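Glutamine--tRNA ligase (Saccharomyces cerevisiae, PDB 3TL4) attaches glutamine to tRNA(Gln) at the expense of ATP, this chain being the appended N-terminal tRNA-binding domain of the synthetase. Local coordinates at residues E5-T8 with Q9-Q13; P163-F166 with K167-D171; I115-T118 with E119-R123; L67-S70 with E71-V74; D18-V21 with K22-K26. All blocks are in the same frame, centred on the assembly; numbering follows the deposited sequence.

Contact 1: residues E5-T8 with Q9-Q13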
loop_
_atom_site.group_PDB
_atom_site.type_symbol
_atom_site.label_atom_id
_atom_site.label_comp_id
_atom_site.label_asym_id
_atom_site.label_seq_id
_atom_site.Cartn_x
_atom_site.Cartn_y
_atom_site.Cartn_z
ATOM N N GLU A 5 12.908 -28.157 -3.192
ATOM C CA GLU A 5 14.320 -27.832 -3.170
ATOM C C GLU A 5 14.619 -26.693 -4.134
ATOM O O GLU A 5 15.396 -25.802 -3.816
ATOM C CB GLU A 5 15.167 -29.062 -3.495
ATOM C CG GLU A 5 14.859 -30.268 -2.616
ATOM C CD GLU A 5 13.717 -31.115 -3.163
ATOM O OE1 GLU A 5 13.744 -31.435 -4.370
ATOM O OE2 GLU A 5 12.798 -31.466 -2.387
ATOM N N GLU A 6 13.996 -26.715 -5.309
ATOM C CA GLU A 6 14.230 -25.670 -6.309
ATOM C C GLU A 6 13.632 -24.359 -5.827
ATOM O O GLU A 6 14.285 -23.314 -5.872
ATOM C CB GLU A 6 13.634 -26.048 -7.673
ATOM C CG GLU A 6 14.108 -27.386 -8.230
ATOM C CD GLU A 6 13.665 -27.617 -9.667
ATOM O OE1 GLU A 6 12.528 -27.247 -10.009
ATOM O OE2 GLU A 6 14.462 -28.155 -10.460
ATOM N N LEU A 7 12.385 -24.426 -5.367
ATOM C CA LEU A 7 11.704 -23.267 -4.804
ATOM C C LEU A 7 12.538 -22.643 -3.692
ATOM O O LEU A 7 12.727 -21.432 -3.653
ATOM C CB LEU A 7 10.345 -23.681 -4.248
ATOM C CG LEU A 7 9.361 -24.286 -5.246
ATOM C CD1 LEU A 7 8.326 -25.139 -4.522
ATOM C CD2 LEU A 7 8.691 -23.205 -6.061
ATOM N N THR A 8 13.033 -23.483 -2.790
ATOM C CA THR A 8 13.858 -23.028 -1.677
ATOM C C THR A 8 15.092 -22.289 -2.173
ATOM O O THR A 8 15.449 -21.228 -1.651
ATOM C CB THR A 8 14.330 -24.207 -0.802
ATOM O OG1 THR A 8 13.219 -24.750 -0.084
ATOM C CG2 THR A 8 15.371 -23.739 0.200
ATOM N N GLN A 9 15.752 -22.867 -3.172
ATOM C CA GLN A 9 16.996 -22.312 -3.689
ATOM C C GLN A 9 16.795 -20.896 -4.246
ATOM O O GLN A 9 17.530 -19.976 -3.894
ATOM C CB GLN A 9 17.585 -23.240 -4.751
ATOM C CG GLN A 9 19.105 -23.367 -4.704
ATOM C CD GLN A 9 19.628 -24.474 -5.611
ATOM O OE1 GLN A 9 20.029 -24.224 -6.751
ATOM N NE2 GLN A 9 19.627 -25.707 -5.105
ATOM N N LEU A 10 15.789 -20.720 -5.098
ATOM C CA LEU A 10 15.537 -19.422 -5.731
ATOM C C LEU A 10 15.214 -18.329 -4.717
ATOM O O LEU A 10 15.750 -17.229 -4.789
ATOM C CB LEU A 10 14.400 -19.535 -6.743
ATOM C CG LEU A 10 13.939 -18.231 -7.395
ATOM C CD1 LEU A 10 15.075 -17.596 -8.188
ATOM C CD2 LEU A 10 12.725 -18.476 -8.288
ATOM N N PHE A 11 14.336 -18.651 -3.773
ATOM C CA PHE A 11 13.840 -17.686 -2.795
ATOM C C PHE A 11 14.931 -17.153 -1.886
ATOM O O PHE A 11 14.964 -15.961 -1.578
ATOM C CB PHE A 11 12.733 -18.309 -1.940
ATOM C CG PHE A 11 11.503 -18.682 -2.721
ATOM C CD1 PHE A 11 11.324 -18.228 -4.020
ATOM C CD2 PHE A 11 10.526 -19.481 -2.160
ATOM C CE1 PHE A 11 10.183 -18.566 -4.742
ATOM C CE2 PHE A 11 9.388 -19.824 -2.878
ATOM C CZ PHE A 11 9.217 -19.365 -4.168
ATOM N N SER A 12 15.816 -18.035 -1.438
ATOM C CA SER A 12 16.895 -17.601 -0.567
ATOM C C SER A 12 17.977 -16.897 -1.376
ATOM O O SER A 12 18.723 -16.082 -0.840
ATOM C CB SER A 12 17.475 -18.774 0.212
ATOM O OG SER A 12 17.986 -19.745 -0.678
ATOM N N GLN A 13 18.050 -17.205 -2.668
ATOM C CA GLN A 13 18.989 -16.528 -3.560
ATOM C C GLN A 13 18.590 -15.086 -3.835
ATOM O O GLN A 13 19.455 -14.223 -4.000
ATOM C CB GLN A 13 19.150 -17.292 -4.869
ATOM C CG GLN A 13 20.038 -18.511 -4.728
ATOM C CD GLN A 13 19.844 -19.514 -5.843
ATOM O OE1 GLN A 13 18.968 -19.350 -6.699
ATOM N NE2 GLN A 13 20.659 -20.565 -5.840
#
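Phe11 lays one face of its ring over the carbonyl oxygen of Leu7, one helical turn back, with the CG end of the ring nearest. Leu7 O stands 3.1 Å above the ring plane, displaced toward the rim, with Phe11 CG its nearest ring atom. The ring reaches this place because CG lies opposite the carbonyl carbon (chi1 -64°), which folds it back along the preceding turn. The same oxygen also accepts the backbone N-H of Phe11, and farther out on the ring CE2 is 4.2 Å from Leu7 CB. All of this belongs to helix 4-13, whose i to i+4 backbone bonds run from Gln9 N to Glu5 O through Ser12 N to Thr8 O. Leu7 and Phe11 share its buried side and pack on helix 28-39, through Tyr35 and Leu34 respectively, while Phe11 also meets Val21 and Ile24 of helix 18-24. An alanine at Phe11 would remove the ring and would probably leave a gap between these helices, with Leu7 CB losing its apolar neighbour. On another side of the helix, Ser12 turns its hydroxyl back onto the chain: OG donates to Thr8 O at 3.1 Å, and Ser12 N donates to the same oxygen at 3.2 Å. The two donors approach from opposite faces of the carbonyl plane, so Thr8 O is held by two bonds. The hydroxyl of Thr8 itself is hydrogen-bonded to Val4 O, a turn earlier.

Contact 2: residues P163-F166 with K167-D171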
loop_
_atom_site.group_PDB
_atom_site.type_symbol
_atom_site.label_atom_id
_atom_site.label_comp_id
_atom_site.label_asym_id
_atom_site.label_seq_id
_atom_site.Cartn_x
_atom_site.Cartn_y
_atom_site.Cartn_z
ATOM N N PRO A 163 -0.019 7.561 5.325
ATOM C CA PRO A 163 -0.928 7.732 6.469
ATOM C C PRO A 163 -0.219 8.025 7.783
ATOM O O PRO A 163 -0.887 8.183 8.804
ATOM C CB PRO A 163 -1.646 6.381 6.556
ATOM C CG PRO A 163 -0.672 5.403 5.974
ATOM C CD PRO A 163 0.097 6.153 4.903
ATOM N N ARG A 164 1.105 8.094 7.765
ATOM C CA ARG A 164 1.840 8.423 8.978
ATOM C C ARG A 164 1.827 9.924 9.216
ATOM O O ARG A 164 2.125 10.402 10.311
ATOM C CB ARG A 164 3.268 7.888 8.900
ATOM C CG ARG A 164 3.346 6.376 9.013
ATOM C CD ARG A 164 4.750 5.884 8.722
ATOM N NE ARG A 164 5.178 6.256 7.379
ATOM C CZ ARG A 164 6.389 6.015 6.890
ATOM N NH1 ARG A 164 7.298 5.405 7.639
ATOM N NH2 ARG A 164 6.692 6.389 5.655
ATOM N N SER A 165 1.475 10.670 8.177
ATOM C CA SER A 165 1.401 12.114 8.281
ATOM C C SER A 165 0.050 12.525 8.848
ATOM O O SER A 165 -0.105 13.624 9.368
ATOM C CB SER A 165 1.607 12.755 6.909
ATOM O OG SER A 165 0.595 12.360 6.001
ATOM N N PHE A 166 -0.935 11.639 8.758
ATOM C CA PHE A 166 -2.285 12.059 9.095
ATOM C C PHE A 166 -2.414 12.562 10.547
ATOM O O PHE A 166 -2.989 13.619 10.794
ATOM C CB PHE A 166 -3.290 10.955 8.798
ATOM C CG PHE A 166 -3.374 10.572 7.335
ATOM C CD1 PHE A 166 -2.628 11.235 6.377
ATOM C CD2 PHE A 166 -4.192 9.530 6.929
ATOM C CE1 PHE A 166 -2.704 10.873 5.041
ATOM C CE2 PHE A 166 -4.280 9.166 5.590
ATOM C CZ PHE A 166 -3.532 9.847 4.645
ATOM N N LYS A 167 -1.856 11.827 11.503
ATOM C CA LYS A 167 -2.108 12.137 12.911
ATOM C C LYS A 167 -1.496 13.446 13.429
ATOM O O LYS A 167 -2.175 14.220 14.094
ATOM C CB LYS A 167 -1.724 10.968 13.810
ATOM C CG LYS A 167 -2.487 10.968 15.117
ATOM C CD LYS A 167 -3.988 11.063 14.865
ATOM C CE LYS A 167 -4.780 11.040 16.167
ATOM N NZ LYS A 167 -4.356 12.112 17.116
ATOM N N PRO A 168 -0.211 13.695 13.134
ATOM C CA PRO A 168 0.416 14.961 13.540
ATOM C C PRO A 168 -0.242 16.172 12.892
ATOM O O PRO A 168 -0.389 17.216 13.528
ATOM C CB PRO A 168 1.853 14.824 13.029
ATOM C CG PRO A 168 2.076 13.347 12.922
ATOM C CD PRO A 168 0.756 12.772 12.518
ATOM N N ILE A 169 -0.628 16.053 11.630
ATOM C CA ILE A 169 -1.239 17.202 10.974
ATOM C C ILE A 169 -2.621 17.494 11.555
ATOM O O ILE A 169 -3.009 18.657 11.692
ATOM C CB ILE A 169 -1.298 17.039 9.459
ATOM C CG1 ILE A 169 0.125 17.043 8.881
ATOM C CG2 ILE A 169 -2.127 18.147 8.861
ATOM C CD1 ILE A 169 0.233 16.318 7.546
ATOM N N ILE A 170 -3.343 16.439 11.922
ATOM C CA ILE A 170 -4.625 16.591 12.605
ATOM C C ILE A 170 -4.500 17.232 13.981
ATOM O O ILE A 170 -5.250 18.147 14.308
ATOM C CB ILE A 170 -5.360 15.259 12.767
ATOM C CG1 ILE A 170 -5.828 14.765 11.402
ATOM C CG2 ILE A 170 -6.543 15.433 13.716
ATOM C CD1 ILE A 170 -6.343 13.348 11.404
ATOM N N ASP A 171 -3.568 16.734 14.791
ATOM C CA ASP A 171 -3.304 17.328 16.098
ATOM C C ASP A 171 -3.017 18.831 15.986
ATOM O O ASP A 171 -3.540 19.628 16.759
ATOM C CB ASP A 171 -2.156 16.606 16.811
ATOM C CG ASP A 171 -2.551 15.202 17.302
ATOM O OD1 ASP A 171 -3.766 14.900 17.385
ATOM O OD2 ASP A 171 -1.640 14.400 17.612
HETATM O O HOH W 1 -0.640 9.283 11.216
#
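Ile169 leans back over the carbonyl of Ser165 with the whole of its longer branch. Its CB lies 3.6 Å from Ser165 O, CG1 follows at much the same distance, and CD1 closes to 3.3 Å from that oxygen before ending 3.9 Å from Ser165 CB. The branch follows this course because CG1 is opposite the carbonyl carbon (chi1 -67°). Ile169 N makes only a weak bond to the same oxygen. Ile170 repeats the pattern one residue on, its CG1 3.1 Å from Phe166 O, which also accepts Ile170 N. This is the opening turn of helix 166-178, with Pro168 fitted into it: lacking an N-H, the proline rests its CD against the carbonyl oxygens of both Arg164 and Ser165. A water accepts from Lys167 N and donates to Pro163 O, bridging the loop to the helix start. Across one face of the Phe166 ring lies Pro163 CA, 3.6 Å above its centre, and Val122 of helix 119-132 packs against the same phenylalanine. Lys167, bent at chi2 and chi4, brings NZ round to Asp171 OD1 in a 2.9 Å salt bridge on the syn side of the carboxylate, somewhat out of its plane (25°).

Contact 3: residues I115-T118 with E119-R123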
loop_
_atom_site.group_PDB
_atom_site.type_symbol
_atom_site.label_atom_id
_atom_site.label_comp_id
_atom_site.label_asym_id
_atom_site.label_seq_id
_atom_site.Cartn_x
_atom_site.Cartn_y
_atom_site.Cartn_z
ATOM N N ILE A 115 1.505 9.544 -8.231
ATOM C CA ILE A 115 0.781 10.366 -7.275
ATOM C C ILE A 115 1.607 10.538 -6.010
ATOM O O ILE A 115 1.890 9.559 -5.310
ATOM C CB ILE A 115 -0.553 9.722 -6.876
ATOM C CG1 ILE A 115 -1.395 9.424 -8.114
ATOM C CG2 ILE A 115 -1.311 10.610 -5.888
ATOM C CD1 ILE A 115 -1.860 10.659 -8.839
ATOM N N GLU A 116 2.013 11.776 -5.730
ATOM C CA GLU A 116 2.597 12.094 -4.429
ATOM C C GLU A 116 1.863 13.234 -3.718
ATOM O O GLU A 116 1.970 14.397 -4.106
ATOM C CB GLU A 116 4.090 12.413 -4.521
ATOM C CG GLU A 116 4.692 12.657 -3.134
ATOM C CD GLU A 116 6.155 13.059 -3.164
ATOM O OE1 GLU A 116 6.956 12.340 -3.803
ATOM O OE2 GLU A 116 6.503 14.094 -2.543
ATOM N N ILE A 117 1.122 12.876 -2.676
ATOM C CA ILE A 117 0.429 13.841 -1.839
ATOM C C ILE A 117 1.385 14.411 -0.795
ATOM O O ILE A 117 1.926 13.678 0.032
ATOM C CB ILE A 117 -0.742 13.181 -1.118
ATOM C CG1 ILE A 117 -1.490 12.250 -2.076
ATOM C CG2 ILE A 117 -1.664 14.230 -0.521
ATOM C CD1 ILE A 117 -2.113 12.948 -3.242
ATOM N N THR A 118 1.587 15.720 -0.839
ATOM C CA THR A 118 2.540 16.385 0.046
ATOM C C THR A 118 1.921 16.640 1.413
ATOM O O THR A 118 0.699 16.648 1.549
ATOM C CB THR A 118 2.980 17.736 -0.538
ATOM O OG1 THR A 118 1.845 18.600 -0.641
ATOM C CG2 THR A 118 3.577 17.558 -1.918
ATOM N N GLU A 119 2.756 16.846 2.428
ATOM C CA GLU A 119 2.250 17.240 3.738
ATOM C C GLU A 119 1.278 18.421 3.599
ATOM O O GLU A 119 0.275 18.513 4.310
ATOM C CB GLU A 119 3.398 17.620 4.674
ATOM C CG GLU A 119 3.028 18.765 5.612
ATOM C CD GLU A 119 4.115 19.133 6.607
ATOM O OE1 GLU A 119 5.237 18.587 6.514
ATOM O OE2 GLU A 119 3.835 19.974 7.491
ATOM N N ASP A 120 1.578 19.328 2.678
ATOM C CA ASP A 120 0.759 20.515 2.497
ATOM C C ASP A 120 -0.629 20.170 1.955
ATOM O O ASP A 120 -1.629 20.785 2.314
ATOM C CB ASP A 120 1.470 21.472 1.557
ATOM C CG ASP A 120 1.083 22.898 1.792
ATOM O OD1 ASP A 120 1.651 23.507 2.722
ATOM O OD2 ASP A 120 0.213 23.411 1.053
ATOM N N GLN A 121 -0.693 19.171 1.084
ATOM C CA GLN A 121 -1.988 18.740 0.569
ATOM C C GLN A 121 -2.800 17.991 1.638
ATOM O O GLN A 121 -3.996 18.242 1.793
ATOM C CB GLN A 121 -1.835 17.888 -0.691
ATOM C CG GLN A 121 -0.921 18.489 -1.758
ATOM C CD GLN A 121 -0.815 17.588 -2.981
ATOM O OE1 GLN A 121 -1.731 17.531 -3.800
ATOM N NE2 GLN A 121 0.296 16.874 -3.103
ATOM N N VAL A 122 -2.163 17.077 2.376
ATOM C CA VAL A 122 -2.845 16.418 3.499
ATOM C C VAL A 122 -3.491 17.497 4.372
ATOM O O VAL A 122 -4.672 17.426 4.700
ATOM C CB VAL A 122 -1.880 15.524 4.349
ATOM C CG1 VAL A 122 -2.597 14.943 5.555
ATOM C CG2 VAL A 122 -1.276 14.398 3.507
ATOM N N ARG A 123 -2.708 18.519 4.705
ATOM C CA ARG A 123 -3.156 19.628 5.546
ATOM C C ARG A 123 -4.376 20.352 4.957
ATOM O O ARG A 123 -5.318 20.669 5.666
ATOM C CB ARG A 123 -1.989 20.603 5.767
ATOM C CG ARG A 123 -2.298 21.816 6.632
ATOM C CD ARG A 123 -1.008 22.409 7.252
ATOM N NE ARG A 123 -0.908 22.033 8.658
ATOM C CZ ARG A 123 0.126 21.408 9.200
ATOM N NH1 ARG A 123 1.181 21.100 8.464
ATOM N NH2 ARG A 123 0.106 21.112 10.488
#
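Thr118 OG1 accepts the backbone N-H of Gln121 at 3.1 Å, with an N-H...O angle of 149°, while the Gln121 side chain passes back beside that hydroxyl. The hydroxyl is brought over the first turn by a chi1 of 63°, which sets it between the backbone N and the carbonyl carbon. Gln121 N has a second, weak and strongly bent bond to Thr118 O, whereas Val122 N meets that carbonyl oxygen almost in line with its C=O bond at 3.0 Å. The Gln121 side chain is stretched out beyond CG. Its CG passes 3.0 Å from Thr118 OG1, and its NE2 makes two weak bonds, to Thr118 OG1 and, at 3.2 Å, to Glu116 O. NE2 also comes 2.9 Å from Thr118 N, another donor, so the details of the amide placement are doubtful. An alanine in place of Thr118 would probably leave Gln121 N with no more than its weak bond to the carbonyl oxygen, and the first turn without its cap. Farther along, Glu119 OE2 meets Arg123 NH1 at the edge of the guanidinium, in its plane, as a 3.0 Å salt bridge; Arg123 NE is engaged by Glu173 of helix 166-178. Apolar contact is slight: the Ile117 side chain crosses that of Gln121 at about a right angle, CG2 lying 3.7 Å from Gln121 CB and touching Val122 CG2. Ile117 also meets Leu158 and Ala161. Threonine closing the first turn through its side-chain oxygen is the classic helix N-cap, here where the extended loop 115-118 enters helix 119-132.

Contact 4: residues L67-S70 with E71-V74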
loop_
_atom_site.group_PDB
_atom_site.type_symbol
_atom_site.label_atom_id
_atom_site.label_comp_id
_atom_site.label_asym_id
_atom_site.label_seq_id
_atom_site.Cartn_x
_atom_site.Cartn_y
_atom_site.Cartn_z
ATOM N N LEU A 67 -2.369 -15.331 -14.198
ATOM C CA LEU A 67 -2.864 -13.984 -14.464
ATOM C C LEU A 67 -2.220 -13.434 -15.737
ATOM O O LEU A 67 -1.008 -13.202 -15.774
ATOM C CB LEU A 67 -2.568 -13.062 -13.277
ATOM C CG LEU A 67 -3.100 -11.628 -13.311
ATOM C CD1 LEU A 67 -4.605 -11.596 -13.107
ATOM C CD2 LEU A 67 -2.407 -10.805 -12.241
ATOM N N PRO A 68 -3.025 -13.241 -16.799
ATOM C CA PRO A 68 -2.471 -12.636 -18.018
ATOM C C PRO A 68 -1.892 -11.250 -17.713
ATOM O O PRO A 68 -2.450 -10.536 -16.881
ATOM C CB PRO A 68 -3.689 -12.534 -18.937
ATOM C CG PRO A 68 -4.618 -13.622 -18.450
ATOM C CD PRO A 68 -4.437 -13.637 -16.962
ATOM N N LYS A 69 -0.782 -10.897 -18.359
ATOM C CA LYS A 69 -0.120 -9.616 -18.144
ATOM C C LYS A 69 0.367 -9.398 -16.695
ATOM O O LYS A 69 0.540 -8.262 -16.274
ATOM C CB LYS A 69 -1.035 -8.457 -18.570
ATOM C CG LYS A 69 -1.293 -8.356 -20.075
ATOM C CD LYS A 69 -0.052 -7.953 -20.846
ATOM C CE LYS A 69 -0.328 -7.793 -22.347
ATOM N NZ LYS A 69 -1.095 -6.560 -22.701
ATOM N N SER A 70 0.592 -10.473 -15.944
ATOM C CA SER A 70 1.107 -10.349 -14.583
ATOM C C SER A 70 2.438 -9.594 -14.566
ATOM O O SER A 70 2.737 -8.889 -13.613
ATOM C CB SER A 70 1.270 -11.725 -13.925
ATOM O OG SER A 70 2.142 -12.558 -14.681
ATOM N N GLU A 71 3.222 -9.726 -15.635
ATOM C CA GLU A 71 4.546 -9.103 -15.699
ATOM C C GLU A 71 4.488 -7.577 -15.642
ATOM O O GLU A 71 5.482 -6.922 -15.350
ATOM C CB GLU A 71 5.308 -9.550 -16.951
ATOM C CG GLU A 71 4.766 -8.996 -18.273
ATOM C CD GLU A 71 3.606 -9.812 -18.866
ATOM O OE1 GLU A 71 3.186 -10.835 -18.271
ATOM O OE2 GLU A 71 3.110 -9.416 -19.940
ATOM N N LEU A 72 3.330 -7.003 -15.938
ATOM C CA LEU A 72 3.192 -5.557 -15.850
ATOM C C LEU A 72 3.318 -5.155 -14.394
ATOM O O LEU A 72 4.010 -4.200 -14.059
ATOM C CB LEU A 72 1.839 -5.104 -16.384
ATOM C CG LEU A 72 1.581 -5.204 -17.876
ATOM C CD1 LEU A 72 0.127 -4.838 -18.138
ATOM C CD2 LEU A 72 2.533 -4.285 -18.636
ATOM N N ILE A 73 2.638 -5.892 -13.524
ATOM C CA ILE A 73 2.730 -5.646 -12.082
ATOM C C ILE A 73 4.154 -5.876 -11.563
ATOM O O ILE A 73 4.697 -5.056 -10.834
ATOM C CB ILE A 73 1.761 -6.538 -11.294
ATOM C CG1 ILE A 73 0.424 -6.661 -12.040
ATOM C CG2 ILE A 73 1.570 -6.008 -9.874
ATOM C CD1 ILE A 73 -0.627 -7.500 -11.301
ATOM N N VAL A 74 4.759 -6.998 -11.937
ATOM C CA VAL A 74 6.136 -7.258 -11.538
ATOM C C VAL A 74 7.111 -6.148 -11.972
ATOM O O VAL A 74 7.922 -5.673 -11.172
ATOM C CB VAL A 74 6.625 -8.615 -12.046
ATOM C CG1 VAL A 74 8.106 -8.770 -11.763
ATOM C CG2 VAL A 74 5.813 -9.749 -11.396
#
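Leu67 and Ile73 meet through their outermost methyls, CD2 to CD1 at 3.9 Å, with the two side chains crossing at about a right angle. The aliphatic part of Lys69 lies alongside Leu72, the two side chains pointing the same way, with Lys69 CB 3.8 Å from Leu72 CD1. Backbone hydrogen bonds form the second group. A type II beta turn from Leu67 to Ser70 is closed by Ser70 N on Leu67 O, and the chain then passes into helix 70-78. Leu72 N reaches Lys69 O at 3.1 Å from well above the carbonyl plane, 54° out of it, while Val74 N approaches Ser70 O in plane at 3.2 Å, as a regular helical bond. Polar side chains make up the third group. Glu71 curls back over the turn, its CG placed between the backbone N and the carbonyl carbon (chi1 71°) and its chain bent again at chi2. The carboxylate thereby comes over the backbone of Lys69, OE1 lying 3.5 Å from Lys69 CA and OE2 3.6 Å from Lys69 CD. The ammonium group, Lys69 NZ, is 5.8 Å from OE2 of Glu71, so any attraction acts over a distance; Lys69 NZ is instead bonded to the carbonyl oxygens of Glu100 and Ser102. Ser70 OG is hydrogen-bonded to Glu40. The turn and the first turn of helix 70-78 sit among three helices: Leu67 and Lys69 face helix 85-98, Ser70 and Val74 lie on Leu37 of helix 28-39, and Ile73 and Val74 meet Leu58 of helix 49-62.

Contact 5: residues D18-V21 with K22-K26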
loop_
_atom_site.group_PDB
_atom_site.type_symbol
_atom_site.label_atom_id
_atom_site.label_comp_id
_atom_site.label_asym_id
_atom_site.label_seq_id
_atom_site.Cartn_x
_atom_site.Cartn_y
_atom_site.Cartn_z
ATOM N N ASP A 18 15.821 -17.377 5.785
ATOM C CA ASP A 18 15.566 -18.810 5.897
ATOM C C ASP A 18 14.266 -19.175 6.614
ATOM O O ASP A 18 13.581 -20.126 6.230
ATOM C CB ASP A 18 16.760 -19.473 6.577
ATOM C CG ASP A 18 18.077 -19.036 5.965
ATOM O OD1 ASP A 18 18.642 -19.804 5.158
ATOM O OD2 ASP A 18 18.532 -17.908 6.267
ATOM N N LYS A 19 13.931 -18.418 7.650
ATOM C CA LYS A 19 12.701 -18.652 8.389
ATOM C C LYS A 19 11.489 -18.256 7.552
ATOM O O LYS A 19 10.412 -18.839 7.683
ATOM C CB LYS A 19 12.728 -17.872 9.701
ATOM C CG LYS A 19 11.406 -17.805 10.437
ATOM C CD LYS A 19 11.509 -16.781 11.551
ATOM C CE LYS A 19 12.497 -15.683 11.163
ATOM N NZ LYS A 19 12.603 -14.587 12.166
ATOM N N LYS A 20 11.687 -17.266 6.683
ATOM C CA LYS A 20 10.634 -16.763 5.807
ATOM C C LYS A 20 10.366 -17.750 4.678
ATOM O O LYS A 20 9.223 -18.121 4.434
ATOM C CB LYS A 20 11.017 -15.385 5.254
ATOM C CG LYS A 20 9.918 -14.665 4.494
ATOM C CD LYS A 20 8.650 -14.497 5.321
ATOM C CE LYS A 20 7.604 -13.706 4.537
ATOM N NZ LYS A 20 6.265 -13.666 5.194
ATOM N N VAL A 21 11.427 -18.180 4.006
ATOM C CA VAL A 21 11.341 -19.211 2.974
ATOM C C VAL A 21 10.611 -20.473 3.450
ATOM O O VAL A 21 9.825 -21.063 2.714
ATOM C CB VAL A 21 12.745 -19.652 2.526
ATOM C CG1 VAL A 21 12.656 -20.892 1.648
ATOM C CG2 VAL A 21 13.460 -18.516 1.815
ATOM N N LYS A 22 10.899 -20.896 4.678
ATOM C CA LYS A 22 10.306 -22.106 5.247
ATOM C C LYS A 22 8.785 -21.956 5.371
ATOM O O LYS A 22 8.023 -22.882 5.099
ATOM C CB LYS A 22 10.937 -22.392 6.609
ATOM C CG LYS A 22 10.519 -23.701 7.246
ATOM C CD LYS A 22 11.041 -23.800 8.662
ATOM C CE LYS A 22 10.390 -24.958 9.402
ATOM N NZ LYS A 22 10.630 -26.254 8.713
ATOM N N GLU A 23 8.359 -20.765 5.770
ATOM C CA GLU A 23 6.950 -20.421 5.874
ATOM C C GLU A 23 6.275 -20.350 4.486
ATOM O O GLU A 23 5.194 -20.914 4.275
ATOM C CB GLU A 23 6.836 -19.091 6.619
ATOM C CG GLU A 23 5.437 -18.563 6.817
ATOM C CD GLU A 23 5.437 -17.094 7.205
ATOM O OE1 GLU A 23 6.159 -16.727 8.158
ATOM O OE2 GLU A 23 4.732 -16.303 6.539
ATOM N N ILE A 24 6.920 -19.670 3.539
ATOM C CA ILE A 24 6.397 -19.554 2.178
ATOM C C ILE A 24 6.092 -20.904 1.496
ATOM O O ILE A 24 5.032 -21.066 0.885
ATOM C CB ILE A 24 7.338 -18.737 1.271
ATOM C CG1 ILE A 24 7.338 -17.260 1.687
ATOM C CG2 ILE A 24 6.913 -18.876 -0.198
ATOM C CD1 ILE A 24 8.423 -16.424 1.010
ATOM N N VAL A 25 7.019 -21.858 1.594
ATOM C CA VAL A 25 6.862 -23.151 0.923
ATOM C C VAL A 25 5.800 -24.027 1.597
ATOM O O VAL A 25 5.402 -25.061 1.056
ATOM C CB VAL A 25 8.197 -23.939 0.826
ATOM C CG1 VAL A 25 9.141 -23.288 -0.168
ATOM C CG2 VAL A 25 8.858 -24.058 2.193
ATOM N N LYS A 26 5.357 -23.614 2.782
ATOM C CA LYS A 26 4.215 -24.244 3.429
ATOM C C LYS A 26 3.006 -24.140 2.495
ATOM O O LYS A 26 2.176 -25.049 2.429
ATOM C CB LYS A 26 3.907 -23.550 4.762
ATOM C CG LYS A 26 4.263 -24.346 6.026
ATOM C CD LYS A 26 5.729 -24.731 6.070
ATOM C CE LYS A 26 6.089 -25.340 7.412
ATOM N NZ LYS A 26 7.487 -25.852 7.421
#
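Lys20 and Glu23 both send CG opposite the backbone N (chi1 -171° and 180°), and from there their chains converge: the lysine bends at chi2 while the glutamate stays extended. The result is a salt bridge between Lys20 NZ and Glu23 OE2 at 3.3 Å, long enough that its hydrogen bond is weak. The pair is spaced i to i+3, and the glutamate's root is close as well, with Glu23 CB 3.4 Å from Lys20 O. Lys20 serves a second neighbour through its aliphatic part, CG approaching Ile24 CD1 at 4.2 Å. Ile24 lays CG1 over Lys20 O at 3.4 Å, and its backbone N donates to that oxygen at 2.9 Å with an angle of 168°. Helix 18-24 is a short one, and these i to i+4 bonds run through it from Lys22 N on Asp18 O, with Glu23 N on Lys19 O weak, to Val25 N on Val21 O. Ile24 and Val21 occupy its buried side, where both touch Phe11 of helix 4-13; Ile24 also meets Leu34 of helix 28-39 and His56 of helix 49-62. Val25 presses its CG2 to 3.2 Å from Val21 O, beside the bond that its own N-H makes there. On the exposed side, Lys22 CB rests 3.5 Å from Asp18 O while the rest of its chain leads away.

How the contacts relate
From the N terminus, contact 1 lies within helix 4-13 and contact 5 within helix 18-24. Contact 4 then turns the chain into helix 70-78, contact 3 opens helix 119-132 and contact 2 opens helix 166-178. Each is local, so none closes a long loop; all five follow in series, without nesting or crossing. Contacts 1 and 5 touch, Phe11 CB packing on Val21 CG2 at 3.8 Å. Contacts 2 and 3 touch, Ile169 CD1 lying 3.7 Å from Val122 CG1, which joins helices 119-132 and 166-178. These two pairs sit on opposite sides of the chain's centre. Contact 4 touches neither, its nearest atoms about 11 Å from contact 1 and about 15 Å from contact 3.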